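Local coordinates for clostripain-related protein (Bacteroides thetaiotaomicron, PDB 6NAG), which is a secreted clostripain-family (C11) cysteine protease, called iotapain, that probably cleaves peptide bonds of protein substrates, at residues A[108-113]-A[172-177]; A[118-123]-A[154-159]. The protein carries 1 engineered substitution. All coordinates share one frame; numbering follows the deposited sequence.

In the fold
Contact 1 pairs two neighbouring parallel strands, 105-111 and 171-177, near the middle of the chain's large mixed sheet. Contact 2 lies farther from the chain centre and is only partly buried. The two centres are about 16 Å apart, and the nearest atoms about 5 Å. Along the chain, contact 2 is nested in the loop of chain that contact 1 closes. The chain leaves strand 105-111, adds strand 113-114 to a small antiparallel sheet and enters helix 120-125. It then returns through strands 146-147 and 154-155, which complete the small sheet, and helix 157-166 to strand 171-177. Contact 2 thus joins parts of the crossover connection whose two flanking strands meet in contact 1.

Contact 1: A[108-113]-A[172-177]; sequences MVIGCH and EYILFD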
loop_
_atom_site.group_PDB
_atom_site.type_symbol
_atom_site.label_atom_id
_atom_site.label_comp_id
_atom_site.label_asym_id
_atom_site.label_seq_id
_atom_site.Cartn_x
_atom_site.Cartn_y
_atom_site.Cartn_z
ATOM N N MET A 108 -0.901 -5.652 -15.468
ATOM C CA MET A 108 -2.321 -5.922 -15.314
ATOM C C MET A 108 -3.085 -5.764 -16.625
ATOM O O MET A 108 -2.977 -4.743 -17.301
ATOM C CB MET A 108 -2.912 -5.001 -14.244
ATOM C CG MET A 108 -4.225 -5.482 -13.661
ATOM S SD MET A 108 -4.644 -4.607 -12.143
ATOM C CE MET A 108 -6.197 -5.390 -11.723
ATOM N N VAL A 109 -3.851 -6.791 -16.975
ATOM C CA VAL A 109 -4.718 -6.743 -18.144
ATOM C C VAL A 109 -6.171 -6.840 -17.700
ATOM O O VAL A 109 -6.618 -7.887 -17.235
ATOM C CB VAL A 109 -4.403 -7.875 -19.139
ATOM C CG1 VAL A 109 -5.363 -7.827 -20.314
ATOM C CG2 VAL A 109 -2.963 -7.778 -19.617
ATOM N N ILE A 110 -6.905 -5.740 -17.837
ATOM C CA ILE A 110 -8.280 -5.677 -17.358
ATOM C C ILE A 110 -9.282 -5.762 -18.503
ATOM O O ILE A 110 -9.240 -4.961 -19.436
ATOM C CB ILE A 110 -8.535 -4.385 -16.563
ATOM C CG1 ILE A 110 -7.494 -4.232 -15.452
ATOM C CG2 ILE A 110 -9.946 -4.374 -15.994
ATOM C CD1 ILE A 110 -7.662 -2.979 -14.633
ATOM N N GLY A 111 -10.182 -6.737 -18.420
ATOM C CA GLY A 111 -11.205 -6.930 -19.431
ATOM C C GLY A 111 -12.613 -6.859 -18.869
ATOM O O GLY A 111 -12.979 -7.638 -17.990
ATOM N N CYS A 112 -13.395 -5.913 -19.385
ATOM C CA CYS A 112 -14.790 -5.707 -18.999
ATOM C C CYS A 112 -15.414 -4.636 -19.880
ATOM O O CYS A 112 -14.870 -4.289 -20.927
ATOM C CB CYS A 112 -14.917 -5.294 -17.529
ATOM S SG CYS A 112 -15.537 -6.573 -16.412
ATOM N N HIS A 113 -16.557 -4.115 -19.451
ATOM C CA HIS A 113 -17.138 -2.943 -20.091
ATOM C C HIS A 113 -16.470 -1.695 -19.533
ATOM O O HIS A 113 -16.185 -1.621 -18.340
ATOM C CB HIS A 113 -18.650 -2.882 -19.874
ATOM C CG HIS A 113 -19.415 -3.923 -20.627
ATOM N ND1 HIS A 113 -19.718 -3.800 -21.965
ATOM C CD2 HIS A 113 -19.950 -5.101 -20.228
ATOM C CE1 HIS A 113 -20.400 -4.859 -22.361
ATOM N NE2 HIS A 113 -20.555 -5.665 -21.325
ATOM N N GLU A 172 3.731 -2.213 -14.271
ATOM C CA GLU A 172 4.527 -1.776 -15.407
ATOM C C GLU A 172 3.602 -1.116 -16.417
ATOM O O GLU A 172 3.891 -0.039 -16.936
ATOM C CB GLU A 172 5.270 -2.952 -16.042
ATOM C CG GLU A 172 6.714 -2.651 -16.399
ATOM C CD GLU A 172 7.376 -3.788 -17.152
ATOM O OE1 GLU A 172 8.048 -3.516 -18.170
ATOM O OE2 GLU A 172 7.220 -4.951 -16.727
ATOM N N TYR A 173 2.483 -1.777 -16.684
ATOM C CA TYR A 173 1.439 -1.217 -17.529
ATOM C C TYR A 173 0.074 -1.732 -17.093
ATOM O O TYR A 173 -0.029 -2.762 -16.429
ATOM C CB TYR A 173 1.684 -1.555 -19.004
ATOM C CG TYR A 173 1.660 -3.036 -19.320
ATOM C CD1 TYR A 173 0.464 -3.695 -19.584
ATOM C CD2 TYR A 173 2.835 -3.774 -19.365
ATOM C CE1 TYR A 173 0.440 -5.045 -19.872
ATOM C CE2 TYR A 173 2.820 -5.123 -19.657
ATOM C CZ TYR A 173 1.620 -5.754 -19.907
ATOM O OH TYR A 173 1.603 -7.098 -20.195
ATOM N N ILE A 174 -0.970 -1.003 -17.465
ATOM C CA ILE A 174 -2.331 -1.486 -17.295
ATOM C C ILE A 174 -3.033 -1.464 -18.643
ATOM O O ILE A 174 -3.375 -0.400 -19.159
ATOM C CB ILE A 174 -3.125 -0.647 -16.277
ATOM C CG1 ILE A 174 -2.484 -0.741 -14.892
ATOM C CG2 ILE A 174 -4.568 -1.119 -16.214
ATOM C CD1 ILE A 174 -3.201 0.066 -13.831
ATOM N N LEU A 175 -3.222 -2.643 -19.223
ATOM C CA LEU A 175 -3.918 -2.762 -20.496
ATOM C C LEU A 175 -5.419 -2.882 -20.270
ATOM O O LEU A 175 -5.909 -3.910 -19.806
ATOM C CB LEU A 175 -3.398 -3.965 -21.288
ATOM C CG LEU A 175 -4.185 -4.386 -22.532
ATOM C CD1 LEU A 175 -4.340 -3.228 -23.503
ATOM C CD2 LEU A 175 -3.514 -5.565 -23.214
ATOM N N PHE A 176 -6.144 -1.816 -20.591
ATOM C CA PHE A 176 -7.594 -1.822 -20.465
ATOM C C PHE A 176 -8.256 -2.384 -21.714
ATOM O O PHE A 176 -8.412 -1.685 -22.715
ATOM C CB PHE A 176 -8.118 -0.413 -20.192
ATOM C CG PHE A 176 -8.218 -0.074 -18.733
ATOM C CD1 PHE A 176 -9.252 -0.579 -17.963
ATOM C CD2 PHE A 176 -7.290 0.761 -18.136
ATOM C CE1 PHE A 176 -9.351 -0.269 -16.622
ATOM C CE2 PHE A 176 -7.385 1.076 -16.795
ATOM C CZ PHE A 176 -8.417 0.562 -16.037
ATOM N N ASP A 177 -8.643 -3.652 -21.650
ATOM C CA ASP A 177 -9.408 -4.268 -22.724
ATOM C C ASP A 177 -10.878 -3.901 -22.548
ATOM O O ASP A 177 -11.730 -4.769 -22.373
ATOM C CB ASP A 177 -9.219 -5.785 -22.728
ATOM C CG ASP A 177 -9.568 -6.414 -24.063
ATOM O OD1 ASP A 177 -10.248 -5.756 -24.875
ATOM O OD2 ASP A 177 -9.163 -7.571 -24.299
#
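Met108 O accepts a hydrogen bond from Leu175 N of the neighbouring strand at 2.9 Å, and Ile174 CA adds a weak CA-H...O contact to Met108 O. This is parallel beta pairing in the central sheet of a caspase-like alpha/beta fold, as expected for clan CD peptidases. The short segments run 15° apart. Met108 N bonds to Tyr173 O at 3.2 Å, and Ile110 N bonds to Leu175 O at 2.9 Å. This last donor is tilted 21° from the carbonyl plane.

Ile110 and Phe176 lie side by side on one face, pointing the same way. Ile110 CG1 is anti to the carbonyl carbon (chi1 -53°), which helps bring CD1 to 3.8 Å from Phe176 CE1. The same Ile110 CD1 is 3.9 Å from Ile174 CG2. Leu160 of helix 157-166 packs on Met108, Ile110 and Phe176 here.

On the other face, Val109 CG1 lies 4.1 Å from Leu175 CD2. Val109 CG2 meets the edge of the Tyr173 ring, whose OH bonds to Leu218 O. At the strand end, Asp177 OD2 is held by Tyr211 OH and Met209 N.

Contact 2: A[118-123]-A[154-159]; sequences IPVSNS and QTDITT
Gln154 reaches from strand 154-155 across Val120 to Ser123, on the first turn of helix 120-125. The contact sets that helix start against a strand-to-helix turn, where the edge strand of a small antiparallel sheet leads into helix 157-166. Gln154 CB is wedged against both methyls of Val120, 3.9 Å from CG2 and 4.0 Å from CG1. CG stands anti to the carbonyl carbon (chi1 -70°), and the chain beyond it is extended; this course carries CD to the side of Ser123 OG. At the tip, Gln154 OE1 lies 2.7 Å from Ser123 OG. Val120 O also lies close to this hydroxyl, and Ser123 is poorly ordered. The other tip atom, Gln154 NE2, bonds to Gly148 O.

Asp156 carries the second half of the contact. Its carboxylate crosses Val120, with CG2 of the valine against it. Asp156 OD1 takes a hydrogen bond from Val120 N through its syn lone pair, at 2.9 Å and 145° at the hydrogen. Asp156 is the N-cap residue of helix 157-166, yet its side chain makes no capping bond there. It faces the start of the other helix instead. Two helix beginnings close by would probably favour the charged carboxylate. With an alanine here, Val120 N would probably lose this acceptor, and water 2 would lose the OD2 that ties it to this side of the contact.

Two waters extend the joint. Water 1 accepts from Ile157 N at 3.1 Å and lies near both Ile118 O and Asp156 OD1. Water 2 donates to Asp156 OD2 at 2.8 Å and accepts from Ser121 N at 3.0 Å.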
loop_
_atom_site.group_PDB
_atom_site.type_symbol
_atom_site.label_atom_id
_atom_site.label_comp_id
_atom_site.label_asym_id
_atom_site.label_seq_id
_atom_site.Cartn_x
_atom_site.Cartn_y
_atom_site.Cartn_z
ATOM N N ILE A 118 -15.873 8.208 -15.770
ATOM C CA ILE A 118 -17.229 8.399 -15.260
ATOM C C ILE A 118 -17.465 7.632 -13.964
ATOM O O ILE A 118 -17.233 6.426 -13.901
ATOM C CB ILE A 118 -18.282 7.964 -16.300
ATOM C CG1 ILE A 118 -18.103 8.750 -17.600
ATOM C CG2 ILE A 118 -19.688 8.147 -15.753
ATOM C CD1 ILE A 118 -18.211 10.247 -17.430
ATOM N N PRO A 119 -17.910 8.341 -12.917
ATOM C CA PRO A 119 -18.189 7.718 -11.619
ATOM C C PRO A 119 -19.385 6.773 -11.679
ATOM O O PRO A 119 -20.304 6.993 -12.465
ATOM C CB PRO A 119 -18.481 8.915 -10.709
ATOM C CG PRO A 119 -18.921 9.993 -11.632
ATOM C CD PRO A 119 -18.136 9.797 -12.891
ATOM N N VAL A 120 -19.359 5.730 -10.854
ATOM C CA VAL A 120 -20.443 4.757 -10.801
ATOM C C VAL A 120 -21.738 5.422 -10.341
ATOM O O VAL A 120 -22.824 5.078 -10.806
ATOM C CB VAL A 120 -20.099 3.581 -9.861
ATOM C CG1 VAL A 120 -21.241 2.576 -9.811
ATOM C CG2 VAL A 120 -18.816 2.902 -10.308
ATOM N N SER A 121 -21.608 6.389 -9.436
ATOM C CA SER A 121 -22.755 7.111 -8.896
ATOM C C SER A 121 -23.563 7.805 -9.990
ATOM O O SER A 121 -24.790 7.869 -9.917
ATOM C CB SER A 121 -22.299 8.136 -7.856
ATOM O OG SER A 121 -21.503 9.147 -8.450
ATOM N N ASN A 122 -22.873 8.325 -11.001
ATOM C CA ASN A 122 -23.542 8.957 -12.133
ATOM C C ASN A 122 -24.347 7.947 -12.947
ATOM O O ASN A 122 -25.407 8.274 -13.482
ATOM C CB ASN A 122 -22.526 9.668 -13.030
ATOM C CG ASN A 122 -22.450 11.159 -12.756
ATOM O OD1 ASN A 122 -21.681 11.609 -11.908
ATOM N ND2 ASN A 122 -23.254 11.933 -13.477
ATOM N N SER A 123 -23.840 6.721 -13.037
ATOM C CA SER A 123 -24.562 5.642 -13.702
ATOM C C SER A 123 -25.588 5.046 -12.748
ATOM O O SER A 123 -26.625 4.533 -13.170
ATOM C CB SER A 123 -23.597 4.561 -14.192
ATOM O OG SER A 123 -23.081 3.810 -13.107
ATOM N N GLN A 154 -20.010 -2.371 -11.147
ATOM C CA GLN A 154 -19.103 -1.389 -11.734
ATOM C C GLN A 154 -18.123 -0.836 -10.705
ATOM O O GLN A 154 -18.465 -0.664 -9.536
ATOM C CB GLN A 154 -19.896 -0.250 -12.375
ATOM C CG GLN A 154 -20.650 -0.664 -13.625
ATOM C CD GLN A 154 -21.703 0.342 -14.035
ATOM O OE1 GLN A 154 -21.851 1.392 -13.412
ATOM N NE2 GLN A 154 -22.445 0.025 -15.089
ATOM N N THR A 155 -16.903 -0.559 -11.154
ATOM C CA THR A 155 -15.841 -0.092 -10.272
ATOM C C THR A 155 -15.269 1.240 -10.747
ATOM O O THR A 155 -15.029 1.431 -11.939
ATOM C CB THR A 155 -14.698 -1.122 -10.179
ATOM O OG1 THR A 155 -15.245 -2.432 -9.985
ATOM C CG2 THR A 155 -13.760 -0.786 -9.029
ATOM N N ASP A 156 -15.049 2.158 -9.811
ATOM C CA ASP A 156 -14.446 3.446 -10.130
ATOM C C ASP A 156 -12.946 3.310 -10.362
ATOM O O ASP A 156 -12.322 2.354 -9.906
ATOM C CB ASP A 156 -14.713 4.459 -9.016
ATOM C CG ASP A 156 -16.122 5.011 -9.057
ATOM O OD1 ASP A 156 -16.620 5.281 -10.168
ATOM O OD2 ASP A 156 -16.729 5.178 -7.979
ATOM N N ILE A 157 -12.375 4.276 -11.073
ATOM C CA ILE A 157 -10.946 4.277 -11.364
ATOM C C ILE A 157 -10.140 4.534 -10.095
ATOM O O ILE A 157 -9.087 3.931 -9.883
ATOM C CB ILE A 157 -10.590 5.336 -12.425
ATOM C CG1 ILE A 157 -11.461 5.153 -13.668
ATOM C CG2 ILE A 157 -9.116 5.256 -12.792
ATOM C CD1 ILE A 157 -11.373 3.769 -14.269
ATOM N N THR A 158 -10.645 5.428 -9.252
ATOM C CA THR A 158 -9.993 5.745 -7.988
ATOM C C THR A 158 -9.996 4.541 -7.052
ATOM O O THR A 158 -9.084 4.371 -6.242
ATOM C CB THR A 158 -10.671 6.936 -7.286
ATOM O OG1 THR A 158 -12.069 6.664 -7.128
ATOM C CG2 THR A 158 -10.499 8.203 -8.106
ATOM N N THR A 159 -11.027 3.710 -7.168
ATOM C CA THR A 159 -11.122 2.490 -6.378
ATOM C C THR A 159 -10.055 1.493 -6.816
ATOM O O THR A 159 -9.404 0.857 -5.985
ATOM C CB THR A 159 -12.515 1.844 -6.503
ATOM O OG1 THR A 159 -13.511 2.760 -6.031
ATOM C CG2 THR A 159 -12.588 0.565 -5.686
HETATM O O HOH W 1 -14.628 6.027 -12.260
HETATM O O HOH W 2 -19.141 6.623 -7.831
#